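Local coordinates for periplasmic binding protein (Roseiflexus sp. RS-1, PDB 5GJ3), which binds heme, here two molecules at once, in the periplasm and probably hands it on to a membrane transporter of a bacterial heme-acquisition system, at residues A[155-163]-A[178-189]; A[167-175]-A[250-261]. One frame throughout, in Å; residues are numbered along the deposited sequence.

In the fold
Contact 1 pairs strands 155-159 and 186-188 at one side of the mixed sheet, and contact 2 packs helix 164-171 and the turn after it against the long helix 250-267. The chain leaves the strand of contact 1 through Thr-163, the N-cap of the helix that contact 2 uses, so the two adjoin in sequence although their centres lie 18 Å apart. Contact 1 reaches the heme pocket directly: the side chain of Phe-186 comes within about 3 Å of a bound heme. Contact 2 is buried and further back, with the side chain of Met-168 about 10 Å from a heme. A zinc ion binds at Asp-180 in contact 1 and another at Asp-256 in contact 2.

Contact 1. Residues A[155-163]-A[178-189]; sequences VQQVAGRNT and AADAGIVEFKPL. With ZN (zinc ion), chain E.
Val-158 and Lys-187 form the central hydrogen-bonded pair of two antiparallel strands. Val-158 N donates a hydrogen bond to Lys-187 O at 2.7 Å, and Lys-187 N donates one back to Val-158 O. The pairing continues through Leu-189 N to Gln-156 O and through Gly-160 N to Glu-185 O. Past the strand, Glu-185 N still bonds to Arg-161 O. Gly-160 suits this tight passage because a CB there would run into Ile-183 O.

Apolar packing occupies both sides of the pairing. Val-158, a branched residue well suited to a strand, divides its methyls: CG1, anti to the backbone N (chi1 163°), presses on Ala-178 CB at 3.4 Å, tighter than usual, and also meets Ile-183 CD1, while CG2 touches Leu-189 CD1 at 3.6 Å. The methyl of Ala-178 also lies 3.2 Å from Ala-159 O. On the face shared by Ala-159 and Phe-186, the small Ala-159 CB lies over one face of the Phe-186 ring, offset toward its rim, and Gln-157 CB stands at the ring's edge.

Polar side chains add their own bonds. The bent chain of Gln-157 (chi2 -86°) folds its amide against Pro-188, OE1 lying 3.4 Å from Pro-188 CA, and a water joins its NE2 to Phe-186 O. Asn-162 ND2 makes a weak bond to Glu-185 OE2, the two side chains running side by side. Thr-163 OG1 turns back to Gly-160 O at 2.8 Å and also caps Asp-166 N, as befits the N-cap residue of helix 164-171.

Asp-180 binds zinc through both carboxylate oxygens, with His-144 on the same ion. Backbone bonds thus fix the strand pair, leaving Phe-186 to offer the bound heme an apolar aromatic surface.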
ATOM      1  N   VAL A 155     -16.296  11.841  -2.684  1.00 37.15           N
ATOM      2  CA  VAL A 155     -15.247  11.242  -3.538  1.00 34.73           C
ATOM      3  C   VAL A 155     -15.413   9.727  -3.522  1.00 33.63           C
ATOM      4  O   VAL A 155     -15.407   9.129  -2.442  1.00 29.01           O
ATOM      5  CB  VAL A 155     -13.835  11.670  -3.054  1.00 33.25           C
ATOM      6  CG1 VAL A 155     -12.730  10.789  -3.669  1.00 29.99           C
ATOM      7  CG2 VAL A 155     -13.611  13.153  -3.366  1.00 31.43           C
ATOM      8  N   GLN A 156     -15.628   9.135  -4.705  1.00 32.14           N
ATOM      9  CA  GLN A 156     -15.834   7.688  -4.849  1.00 29.94           C
ATOM     10  C   GLN A 156     -15.212   7.228  -6.148  1.00 27.96           C
ATOM     11  O   GLN A 156     -15.704   7.542  -7.243  1.00 27.48           O
ATOM     12  CB  GLN A 156     -17.329   7.341  -4.787  1.00 35.11           C
ATOM     13  CG  GLN A 156     -17.905   7.605  -3.403  1.00 37.92           C
ATOM     14  CD  GLN A 156     -19.328   8.072  -3.406  1.00 43.92           C
ATOM     15  OE1 GLN A 156     -19.718   8.871  -2.558  1.00 51.90           O
ATOM     16  NE2 GLN A 156     -20.132   7.537  -4.305  1.00 43.90           N
ATOM     17  N   GLN A 157     -14.101   6.511  -6.013  1.00 26.26           N
ATOM     18  CA  GLN A 157     -13.289   6.095  -7.141  1.00 28.34           C
ATOM     19  C   GLN A 157     -13.041   4.585  -7.060  1.00 27.70           C
ATOM     20  O   GLN A 157     -12.987   4.007  -5.978  1.00 26.29           O
ATOM     21  CB  GLN A 157     -11.943   6.830  -7.165  1.00 28.66           C
ATOM     22  CG  GLN A 157     -12.049   8.357  -7.211  1.00 34.53           C
ATOM     23  CD  GLN A 157     -12.180   8.904  -8.623  1.00 35.46           C
ATOM     24  OE1 GLN A 157     -13.112   9.650  -8.923  1.00 44.73           O
ATOM     25  NE2 GLN A 157     -11.258   8.528  -9.494  1.00 35.64           N
ATOM     26  N   VAL A 158     -12.903   3.973  -8.224  1.00 25.01           N
ATOM     27  CA  VAL A 158     -12.763   2.538  -8.348  1.00 26.75           C
ATOM     28  C   VAL A 158     -11.378   2.351  -8.948  1.00 23.42           C
ATOM     29  O   VAL A 158     -10.975   3.150  -9.802  1.00 22.96           O
ATOM     30  CB  VAL A 158     -13.847   1.997  -9.327  1.00 26.04           C
ATOM     31  CG1 VAL A 158     -13.499   0.609  -9.817  1.00 31.15           C
ATOM     32  CG2 VAL A 158     -15.216   2.003  -8.679  1.00 29.49           C
ATOM     33  N   ALA A 159     -10.666   1.308  -8.532  1.00 21.53           N
ATOM     34  CA  ALA A 159      -9.335   0.991  -9.103  1.00 22.41           C
ATOM     35  C   ALA A 159      -9.383  -0.175 -10.100  1.00 22.77           C
ATOM     36  O   ALA A 159      -9.861  -1.289  -9.779  1.00 24.21           O
ATOM     37  CB  ALA A 159      -8.345   0.679  -7.975  1.00 20.85           C
ATOM     38  N   GLY A 160      -8.868   0.056 -11.296  1.00 23.42           N
ATOM     39  CA  GLY A 160      -8.799  -0.979 -12.303  1.00 22.87           C
ATOM     40  C   GLY A 160      -7.360  -1.467 -12.448  1.00 26.98           C
ATOM     41  O   GLY A 160      -6.605  -1.531 -11.451  1.00 25.02           O
ATOM     42  N   ARG A 161      -6.993  -1.812 -13.680  1.00 28.04           N
ATOM     43  CA  ARG A 161      -5.676  -2.398 -13.968  1.00 34.19           C
ATOM     44  C   ARG A 161      -4.545  -1.374 -13.867  1.00 31.82           C
ATOM     45  O   ARG A 161      -4.806  -0.146 -13.790  1.00 30.38           O
ATOM     46  CB  ARG A 161      -5.672  -3.165 -15.305  1.00 38.89           C
ATOM     47  CG  ARG A 161      -6.601  -4.366 -15.240  1.00 47.80           C
ATOM     48  CD  ARG A 161      -6.278  -5.501 -16.206  1.00 56.98           C
ATOM     49  NE  ARG A 161      -7.454  -6.367 -16.407  1.00 63.73           N
ATOM     50  CZ  ARG A 161      -7.559  -7.324 -17.338  1.00 68.87           C
ATOM     51  NH1 ARG A 161      -6.553  -7.581 -18.171  1.00 66.48           N
ATOM     52  NH2 ARG A 161      -8.679  -8.033 -17.435  1.00 65.63           N
ATOM     53  N   ASN A 162      -3.310  -1.889 -13.823  1.00 29.24           N
ATOM     54  CA  ASN A 162      -2.120  -1.091 -13.557  1.00 29.99           C
ATOM     55  C   ASN A 162      -2.142  -0.358 -12.182  1.00 30.14           C
ATOM     56  O   ASN A 162      -1.734   0.797 -12.075  1.00 30.38           O
ATOM     57  CB  ASN A 162      -1.815  -0.119 -14.728  1.00 33.07           C
ATOM     58  CG  ASN A 162      -0.362   0.329 -14.737  1.00 37.95           C
ATOM     59  OD1 ASN A 162       0.547  -0.503 -14.687  1.00 42.35           O
ATOM     60  ND2 ASN A 162      -0.135   1.640 -14.775  1.00 36.36           N
ATOM     61  N   THR A 163      -2.652  -1.034 -11.148  1.00 25.33           N
ATOM     62  CA  THR A 163      -2.620  -0.541  -9.774  1.00 24.63           C
ATOM     63  C   THR A 163      -2.099  -1.674  -8.880  1.00 23.91           C
ATOM     64  O   THR A 163      -2.299  -2.885  -9.177  1.00 22.02           O
ATOM     65  CB  THR A 163      -4.032  -0.112  -9.248  1.00 25.80           C
ATOM     66  OG1 THR A 163      -4.917  -1.250  -9.233  1.00 27.25           O
ATOM     67  CG2 THR A 163      -4.667   0.997 -10.111  1.00 25.96           C
ATOM     68  N   ALA A 178     -13.555  -4.159 -11.560  1.00 23.31           N
ATOM     69  CA  ALA A 178     -13.449  -2.874 -12.276  1.00 25.32           C
ATOM     70  C   ALA A 178     -13.175  -3.084 -13.781  1.00 30.32           C
ATOM     71  O   ALA A 178     -13.532  -2.225 -14.567  1.00 34.37           O
ATOM     72  CB  ALA A 178     -12.356  -2.002 -11.687  1.00 25.31           C
ATOM     73  N   ALA A 179     -12.534  -4.193 -14.178  1.00 32.31           N
ATOM     74  CA  ALA A 179     -12.360  -4.561 -15.615  1.00 32.51           C
ATOM     75  C   ALA A 179     -13.700  -4.653 -16.419  1.00 36.19           C
ATOM     76  O   ALA A 179     -13.791  -4.157 -17.555  1.00 38.41           O
ATOM     77  CB  ALA A 179     -11.525  -5.851 -15.747  1.00 27.81           C
ATOM     78  N   ASP A 180     -14.742  -5.235 -15.798  1.00 37.54           N
ATOM     79  CA  ASP A 180     -16.110  -5.304 -16.355  1.00 36.85           C
ATOM     80  C   ASP A 180     -16.706  -3.930 -16.691  1.00 40.88           C
ATOM     81  O   ASP A 180     -17.640  -3.832 -17.494  1.00 35.03           O
ATOM     82  CB  ASP A 180     -17.062  -6.005 -15.374  1.00 34.10           C
ATOM     83  CG  ASP A 180     -16.753  -7.490 -15.222  1.00 33.12           C
ATOM     84  OD1 ASP A 180     -16.411  -8.151 -16.210  1.00 34.33           O
ATOM     85  OD2 ASP A 180     -16.830  -8.013 -14.112  1.00 33.00           O
ATOM     86  N   ALA A 181     -16.206  -2.875 -16.053  1.00 41.71           N
ATOM     87  CA  ALA A 181     -16.653  -1.518 -16.423  1.00 43.99           C
ATOM     88  C   ALA A 181     -15.625  -0.829 -17.337  1.00 44.98           C
ATOM     89  O   ALA A 181     -15.797   0.330 -17.692  1.00 46.33           O
ATOM     90  CB  ALA A 181     -16.962  -0.679 -15.181  1.00 45.72           C
ATOM     91  N   GLY A 182     -14.564  -1.558 -17.708  1.00 44.24           N
ATOM     92  CA  GLY A 182     -13.523  -1.023 -18.597  1.00 49.98           C
ATOM     93  C   GLY A 182     -12.388  -0.238 -17.939  1.00 53.06           C
ATOM     94  O   GLY A 182     -11.461   0.220 -18.624  1.00 53.85           O
ATOM     95  N   ILE A 183     -12.439  -0.133 -16.611  1.00 46.17           N
ATOM     96  CA  ILE A 183     -11.583   0.752 -15.828  1.00 39.37           C
ATOM     97  C   ILE A 183     -10.089   0.426 -15.808  1.00 36.65           C
ATOM     98  O   ILE A 183      -9.671  -0.683 -15.472  1.00 36.35           O
ATOM     99  CB  ILE A 183     -12.181   0.904 -14.422  1.00 37.44           C
ATOM    100  CG1 ILE A 183     -13.624   1.395 -14.598  1.00 37.44           C
ATOM    101  CG2 ILE A 183     -11.324   1.814 -13.552  1.00 35.32           C
ATOM    102  CD1 ILE A 183     -14.379   1.761 -13.343  1.00 36.75           C
ATOM    103  N   VAL A 184      -9.294   1.414 -16.226  1.00 33.11           N
ATOM    104  CA  VAL A 184      -7.840   1.384 -16.108  1.00 31.28           C
ATOM    105  C   VAL A 184      -7.503   2.406 -15.004  1.00 30.27           C
ATOM    106  O   VAL A 184      -8.077   3.499 -15.015  1.00 28.78           O
ATOM    107  CB  VAL A 184      -7.173   1.810 -17.438  1.00 31.62           C
ATOM    108  CG1 VAL A 184      -5.688   2.099 -17.239  1.00 33.52           C
ATOM    109  CG2 VAL A 184      -7.377   0.755 -18.508  1.00 33.54           C
ATOM    110  N   GLU A 185      -6.617   2.063 -14.054  1.00 30.92           N
ATOM    111  CA  GLU A 185      -6.195   3.005 -12.964  1.00 29.90           C
ATOM    112  C   GLU A 185      -7.400   3.497 -12.133  1.00 32.20           C
ATOM    113  O   GLU A 185      -8.291   2.694 -11.888  1.00 31.06           O
ATOM    114  CB  GLU A 185      -5.270   4.114 -13.500  1.00 35.13           C
ATOM    115  CG  GLU A 185      -3.923   3.538 -13.982  1.00 40.14           C
ATOM    116  CD  GLU A 185      -3.108   4.432 -14.922  1.00 48.96           C
ATOM    117  OE1 GLU A 185      -3.163   5.672 -14.788  1.00 58.27           O
ATOM    118  OE2 GLU A 185      -2.386   3.890 -15.798  1.00 50.11           O
ATOM    119  N   PHE A 186      -7.449   4.759 -11.697  1.00 27.91           N
ATOM    120  CA  PHE A 186      -8.588   5.256 -10.910  1.00 31.65           C
ATOM    121  C   PHE A 186      -9.665   5.943 -11.739  1.00 31.81           C
ATOM    122  O   PHE A 186      -9.365   6.844 -12.527  1.00 33.33           O
ATOM    123  CB  PHE A 186      -8.131   6.203  -9.798  1.00 38.69           C
ATOM    124  CG  PHE A 186      -7.462   5.504  -8.663  1.00 45.88           C
ATOM    125  CD1 PHE A 186      -6.183   4.972  -8.816  1.00 53.39           C
ATOM    126  CD2 PHE A 186      -8.112   5.345  -7.448  1.00 50.71           C
ATOM    127  CE1 PHE A 186      -5.564   4.298  -7.771  1.00 59.18           C
ATOM    128  CE2 PHE A 186      -7.501   4.678  -6.397  1.00 53.25           C
ATOM    129  CZ  PHE A 186      -6.230   4.150  -6.559  1.00 58.06           C
ATOM    130  N   LYS A 187     -10.914   5.513 -11.579  1.00 28.90           N
ATOM    131  CA  LYS A 187     -12.058   6.172 -12.246  1.00 29.62           C
ATOM    132  C   LYS A 187     -13.224   6.357 -11.304  1.00 29.96           C
ATOM    133  O   LYS A 187     -13.377   5.576 -10.360  1.00 28.71           O
ATOM    134  CB  LYS A 187     -12.481   5.391 -13.485  1.00 29.96           C
ATOM    135  CG  LYS A 187     -11.374   5.312 -14.533  1.00 32.52           C
ATOM    136  CD  LYS A 187     -11.122   6.647 -15.255  1.00 36.33           C
ATOM    137  CE  LYS A 187     -10.235   6.484 -16.493  1.00 33.13           C
ATOM    138  NZ  LYS A 187      -8.809   6.121 -16.177  1.00 35.71           N
ATOM    139  N   PRO A 188     -14.057   7.397 -11.545  1.00 30.55           N
ATOM    140  CA  PRO A 188     -15.213   7.602 -10.672  1.00 28.98           C
ATOM    141  C   PRO A 188     -16.189   6.413 -10.624  1.00 26.30           C
ATOM    142  O   PRO A 188     -16.421   5.760 -11.637  1.00 26.25           O
ATOM    143  CB  PRO A 188     -15.907   8.890 -11.245  1.00 28.46           C
ATOM    144  CG  PRO A 188     -15.189   9.235 -12.513  1.00 27.97           C
ATOM    145  CD  PRO A 188     -13.873   8.502 -12.527  1.00 29.40           C
ATOM    146  N   LEU A 189     -16.699   6.133  -9.429  1.00 24.04           N
ATOM    147  CA  LEU A 189     -17.835   5.251  -9.250  1.00 27.76           C
ATOM    148  C   LEU A 189     -19.075   5.883  -9.931  1.00 32.71           C
ATOM    149  O   LEU A 189     -19.240   7.111  -9.926  1.00 31.45           O
ATOM    150  CB  LEU A 189     -18.092   5.006  -7.756  1.00 26.83           C
ATOM    151  CG  LEU A 189     -19.146   3.938  -7.387  1.00 25.71           C
ATOM    152  CD1 LEU A 189     -18.724   2.561  -7.893  1.00 25.92           C
ATOM    153  CD2 LEU A 189     -19.393   3.877  -5.887  1.00 27.71           C
TER
HETATM  154 ZN    ZN E 404     -16.134  -9.934 -14.499  1.00 27.79          ZN
HETATM  155  O   HOH W   1     -10.118   9.947 -11.845  1.00 49.29           O

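Contact 2. Residues A[167-175]-A[250-261]; sequences VMIAAAGGI and TGQALTDLTIAF. With ZN (zinc ion), chain G.
Met-168 is the knob of this helix pair: its side chain enters a hollow of the other helix formed by Thr-250, Ala-253, Leu-254 and Leu-257. The flexible chain, bent at chi2 and again at chi3, curls the terminal CE in to Ala-253 CB at 3.8 Å and sets SD beside Thr-250 CG2. The polar end of Thr-250 bonds to Gly-247 O instead. Leu-254 bulges the other way, its CD2 lodging against Met-168 O and the methyls of Ala-171 and Ala-172.

Ala-172 fills a second hollow, between Leu-257 and Phe-261. Its CB touches Leu-257 CB at 3.6 Å and Phe-261 CE2 at 3.7 Å, a fit suited to a single methyl. Phe-261 turns a ring edge to Ile-169 O, close to the ring plane, and Ile-169 CG2 meets the same CE2. Gly-174 leaves room for the ring, since a CB there would collide with CE2; Gly-173 takes the positive phi of the Schellman motif ending the helix.

Thr-258 OG1, placed anti to the backbone N (chi1 -158°), donates to Ala-172 O at 2.7 Å from above the carbonyl plane. A valine in its place would probably leave this buried carbonyl without the hydroxyl that ties the turn to helix 250-267.

The short helix segments cross at 57°, with axes 9.4 Å apart. Helix 115-136 flanks Leu-254 and Thr-258, helix 240-244 touches Ala-253 and Leu-257, and Val-145 of strand 144-151 meets both Ile-169 and Phe-261, so the pair packs between helices and the mixed sheet.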
ATOM      1  N   VAL A 167      -3.154  -5.931  -8.525  1.00 18.67           N
ATOM      2  CA  VAL A 167      -2.199  -7.018  -8.321  1.00 19.12           C
ATOM      3  C   VAL A 167      -2.508  -7.819  -7.044  1.00 17.70           C
ATOM      4  O   VAL A 167      -2.442  -9.062  -7.030  1.00 17.56           O
ATOM      5  CB  VAL A 167      -0.721  -6.486  -8.320  1.00 19.02           C
ATOM      6  CG1 VAL A 167       0.246  -7.592  -7.929  1.00 19.37           C
ATOM      7  CG2 VAL A 167      -0.349  -5.943  -9.687  1.00 19.95           C
ATOM      8  N   MET A 168      -2.838  -7.122  -5.950  1.00 16.46           N
ATOM      9  CA  MET A 168      -3.186  -7.836  -4.719  1.00 17.24           C
ATOM     10  C   MET A 168      -4.477  -8.707  -4.873  1.00 17.68           C
ATOM     11  O   MET A 168      -4.527  -9.830  -4.401  1.00 14.93           O
ATOM     12  CB  MET A 168      -3.347  -6.858  -3.549  1.00 17.96           C
ATOM     13  CG  MET A 168      -2.115  -5.968  -3.286  1.00 18.32           C
ATOM     14  SD  MET A 168      -0.832  -6.974  -2.509  1.00 21.71           S
ATOM     15  CE  MET A 168      -1.476  -7.111  -0.815  1.00 20.30           C
ATOM     16  N   ILE A 169      -5.513  -8.145  -5.499  1.00 16.99           N
ATOM     17  CA  ILE A 169      -6.764  -8.894  -5.702  1.00 16.61           C
ATOM     18  C   ILE A 169      -6.487 -10.182  -6.481  1.00 15.90           C
ATOM     19  O   ILE A 169      -6.917 -11.244  -6.070  1.00 14.61           O
ATOM     20  CB  ILE A 169      -7.834  -8.044  -6.407  1.00 17.02           C
ATOM     21  CG1 ILE A 169      -8.323  -6.952  -5.413  1.00 16.01           C
ATOM     22  CG2 ILE A 169      -9.054  -8.939  -6.773  1.00 17.26           C
ATOM     23  CD1 ILE A 169      -9.161  -5.874  -6.068  1.00 17.63           C
ATOM     24  N   ALA A 170      -5.753 -10.068  -7.594  1.00 17.89           N
ATOM     25  CA  ALA A 170      -5.505 -11.238  -8.482  1.00 19.64           C
ATOM     26  C   ALA A 170      -4.677 -12.295  -7.788  1.00 18.97           C
ATOM     27  O   ALA A 170      -5.043 -13.459  -7.784  1.00 17.35           O
ATOM     28  CB  ALA A 170      -4.847 -10.831  -9.798  1.00 18.61           C
ATOM     29  N   ALA A 171      -3.592 -11.892  -7.138  1.00 19.15           N
ATOM     30  CA  ALA A 171      -2.760 -12.901  -6.451  1.00 16.86           C
ATOM     31  C   ALA A 171      -3.479 -13.554  -5.296  1.00 16.63           C
ATOM     32  O   ALA A 171      -3.130 -14.653  -4.924  1.00 16.94           O
ATOM     33  CB  ALA A 171      -1.433 -12.303  -5.991  1.00 16.32           C
ATOM     34  N   ALA A 172      -4.456 -12.886  -4.688  1.00 16.55           N
ATOM     35  CA  ALA A 172      -5.235 -13.527  -3.600  1.00 15.32           C
ATOM     36  C   ALA A 172      -6.390 -14.400  -4.133  1.00 15.24           C
ATOM     37  O   ALA A 172      -7.167 -14.983  -3.354  1.00 14.32           O
ATOM     38  CB  ALA A 172      -5.769 -12.464  -2.617  1.00 16.26           C
ATOM     39  N   GLY A 173      -6.511 -14.501  -5.450  1.00 16.35           N
ATOM     40  CA  GLY A 173      -7.479 -15.434  -6.067  1.00 16.12           C
ATOM     41  C   GLY A 173      -8.865 -14.839  -6.299  1.00 18.47           C
ATOM     42  O   GLY A 173      -9.848 -15.584  -6.382  1.00 20.45           O
ATOM     43  N   GLY A 174      -8.944 -13.507  -6.409  1.00 18.24           N
ATOM     44  CA  GLY A 174     -10.196 -12.785  -6.683  1.00 18.32           C
ATOM     45  C   GLY A 174     -10.166 -12.186  -8.076  1.00 17.84           C
ATOM     46  O   GLY A 174      -9.127 -12.148  -8.730  1.00 17.11           O
ATOM     47  N   ILE A 175     -11.315 -11.741  -8.554  1.00 17.08           N
ATOM     48  CA  ILE A 175     -11.383 -11.091  -9.865  1.00 17.51           C
ATOM     49  C   ILE A 175     -11.603  -9.610  -9.580  1.00 17.66           C
ATOM     50  O   ILE A 175     -12.515  -9.258  -8.792  1.00 17.70           O
ATOM     51  CB  ILE A 175     -12.572 -11.610 -10.727  1.00 17.36           C
ATOM     52  CG1 ILE A 175     -12.522 -13.132 -10.901  1.00 20.11           C
ATOM     53  CG2 ILE A 175     -12.673 -10.857 -12.046  1.00 15.59           C
ATOM     54  CD1 ILE A 175     -11.266 -13.618 -11.608  1.00 22.74           C
ATOM     55  N   THR A 250       3.456  -7.633   2.756  1.00 19.04           N
ATOM     56  CA  THR A 250       2.676  -7.956   1.566  1.00 18.75           C
ATOM     57  C   THR A 250       2.050  -9.350   1.626  1.00 19.63           C
ATOM     58  O   THR A 250       0.874  -9.507   1.292  1.00 20.29           O
ATOM     59  CB  THR A 250       3.510  -7.822   0.271  1.00 18.30           C
ATOM     60  OG1 THR A 250       3.914  -6.454   0.169  1.00 20.01           O
ATOM     61  CG2 THR A 250       2.637  -8.153  -0.995  1.00 17.11           C
ATOM     62  N   GLY A 251       2.850 -10.343   2.041  1.00 18.49           N
ATOM     63  CA  GLY A 251       2.407 -11.689   2.244  1.00 17.61           C
ATOM     64  C   GLY A 251       1.320 -11.782   3.317  1.00 17.19           C
ATOM     65  O   GLY A 251       0.401 -12.562   3.188  1.00 17.43           O
ATOM     66  N   GLN A 252       1.424 -10.994   4.373  1.00 17.50           N
ATOM     67  CA  GLN A 252       0.406 -11.033   5.423  1.00 17.07           C
ATOM     68  C   GLN A 252      -0.899 -10.451   4.867  1.00 17.08           C
ATOM     69  O   GLN A 252      -1.958 -10.946   5.144  1.00 16.62           O
ATOM     70  CB  GLN A 252       0.886 -10.241   6.648  1.00 17.53           C
ATOM     71  CG  GLN A 252       2.104 -10.885   7.325  1.00 21.81           C
ATOM     72  CD  GLN A 252       2.856  -9.887   8.196  1.00 25.15           C
ATOM     73  OE1 GLN A 252       2.258  -8.961   8.749  1.00 29.97           O
ATOM     74  NE2 GLN A 252       4.164 -10.024   8.266  1.00 29.31           N
ATOM     75  N   ALA A 253      -0.814  -9.380   4.085  1.00 17.09           N
ATOM     76  CA  ALA A 253      -2.048  -8.762   3.546  1.00 17.14           C
ATOM     77  C   ALA A 253      -2.720  -9.679   2.516  1.00 17.40           C
ATOM     78  O   ALA A 253      -3.947  -9.807   2.515  1.00 16.38           O
ATOM     79  CB  ALA A 253      -1.774  -7.358   2.965  1.00 16.74           C
ATOM     80  N   LEU A 254      -1.918 -10.340   1.668  1.00 17.78           N
ATOM     81  CA  LEU A 254      -2.430 -11.339   0.724  1.00 17.38           C
ATOM     82  C   LEU A 254      -3.157 -12.477   1.400  1.00 16.78           C
ATOM     83  O   LEU A 254      -4.181 -12.930   0.890  1.00 16.31           O
ATOM     84  CB  LEU A 254      -1.334 -11.940  -0.156  1.00 17.59           C
ATOM     85  CG  LEU A 254      -0.920 -11.114  -1.336  1.00 19.74           C
ATOM     86  CD1 LEU A 254       0.241 -11.852  -2.048  1.00 19.05           C
ATOM     87  CD2 LEU A 254      -2.107 -10.843  -2.284  1.00 17.30           C
ATOM     88  N   THR A 255      -2.655 -12.905   2.561  1.00 16.17           N
ATOM     89  CA  THR A 255      -3.236 -14.029   3.309  1.00 17.21           C
ATOM     90  C   THR A 255      -4.615 -13.557   3.825  1.00 18.47           C
ATOM     91  O   THR A 255      -5.589 -14.291   3.742  1.00 17.65           O
ATOM     92  CB  THR A 255      -2.317 -14.446   4.526  1.00 19.13           C
ATOM     93  OG1 THR A 255      -1.061 -14.976   4.053  1.00 20.22           O
ATOM     94  CG2 THR A 255      -2.977 -15.431   5.460  1.00 16.68           C
ATOM     95  N   ASP A 256      -4.680 -12.339   4.371  1.00 18.14           N
ATOM     96  CA  ASP A 256      -5.985 -11.856   4.870  1.00 18.34           C
ATOM     97  C   ASP A 256      -6.978 -11.780   3.696  1.00 18.26           C
ATOM     98  O   ASP A 256      -8.137 -12.187   3.872  1.00 18.15           O
ATOM     99  CB  ASP A 256      -5.882 -10.481   5.547  1.00 18.25           C
ATOM    100  CG  ASP A 256      -5.065 -10.518   6.825  1.00 20.14           C
ATOM    101  OD1 ASP A 256      -4.814 -11.623   7.367  1.00 19.00           O
ATOM    102  OD2 ASP A 256      -4.640  -9.431   7.297  1.00 20.36           O
ATOM    103  N   LEU A 257      -6.553 -11.215   2.551  1.00 15.48           N
ATOM    104  CA  LEU A 257      -7.464 -11.135   1.415  1.00 16.14           C
ATOM    105  C   LEU A 257      -7.912 -12.523   0.980  1.00 17.33           C
ATOM    106  O   LEU A 257      -9.117 -12.741   0.769  1.00 17.85           O
ATOM    107  CB  LEU A 257      -6.846 -10.420   0.205  1.00 15.52           C
ATOM    108  CG  LEU A 257      -6.537  -8.961   0.420  1.00 15.55           C
ATOM    109  CD1 LEU A 257      -5.729  -8.534  -0.812  1.00 16.04           C
ATOM    110  CD2 LEU A 257      -7.895  -8.252   0.532  1.00 16.75           C
ATOM    111  N   THR A 258      -6.956 -13.457   0.812  1.00 15.48           N
ATOM    112  CA  THR A 258      -7.350 -14.749   0.216  1.00 16.50           C
ATOM    113  C   THR A 258      -8.266 -15.558   1.122  1.00 16.51           C
ATOM    114  O   THR A 258      -9.157 -16.257   0.662  1.00 16.16           O
ATOM    115  CB  THR A 258      -6.111 -15.603  -0.270  1.00 16.21           C
ATOM    116  OG1 THR A 258      -6.574 -16.518  -1.228  1.00 15.97           O
ATOM    117  CG2 THR A 258      -5.477 -16.423   0.887  1.00 16.36           C
ATOM    118  N   ILE A 259      -8.040 -15.473   2.423  1.00 19.21           N
ATOM    119  CA  ILE A 259      -8.960 -16.069   3.428  1.00 20.60           C
ATOM    120  C   ILE A 259     -10.385 -15.510   3.241  1.00 18.97           C
ATOM    121  O   ILE A 259     -11.356 -16.261   3.152  1.00 19.31           O
ATOM    122  CB  ILE A 259      -8.475 -15.844   4.905  1.00 22.33           C
ATOM    123  CG1 ILE A 259      -7.115 -16.532   5.195  1.00 27.01           C
ATOM    124  CG2 ILE A 259      -9.521 -16.355   5.900  1.00 23.58           C
ATOM    125  CD1 ILE A 259      -7.045 -17.918   4.656  1.00 27.42           C
ATOM    126  N   ALA A 260     -10.507 -14.184   3.164  1.00 19.45           N
ATOM    127  CA  ALA A 260     -11.819 -13.545   2.922  1.00 18.02           C
ATOM    128  C   ALA A 260     -12.433 -13.929   1.551  1.00 19.02           C
ATOM    129  O   ALA A 260     -13.632 -14.242   1.431  1.00 17.45           O
ATOM    130  CB  ALA A 260     -11.685 -12.047   3.040  1.00 18.94           C
ATOM    131  N   PHE A 261     -11.598 -13.956   0.519  1.00 17.19           N
ATOM    132  CA  PHE A 261     -12.091 -14.268  -0.816  1.00 16.27           C
ATOM    133  C   PHE A 261     -12.588 -15.713  -0.857  1.00 17.57           C
ATOM    134  O   PHE A 261     -13.579 -16.032  -1.544  1.00 17.52           O
ATOM    135  CB  PHE A 261     -10.955 -14.088  -1.818  1.00 15.59           C
ATOM    136  CG  PHE A 261     -10.578 -12.636  -2.106  1.00 15.92           C
ATOM    137  CD1 PHE A 261     -11.204 -11.553  -1.459  1.00 15.22           C
ATOM    138  CD2 PHE A 261      -9.538 -12.366  -3.009  1.00 15.73           C
ATOM    139  CE1 PHE A 261     -10.821 -10.234  -1.750  1.00 14.79           C
ATOM    140  CE2 PHE A 261      -9.147 -11.069  -3.302  1.00 16.09           C
ATOM    141  CZ  PHE A 261      -9.790 -10.002  -2.669  1.00 15.11           C
TER
HETATM  142 ZN    ZN G 406      -3.671 -11.946   9.023  0.50 20.17          ZN
HETATM  143  O   HOH W   2      -2.109 -12.086   7.737  1.00 20.32           O
HETATM  144  O   HOH W   3      -4.081 -10.083   9.922  0.50 21.93           O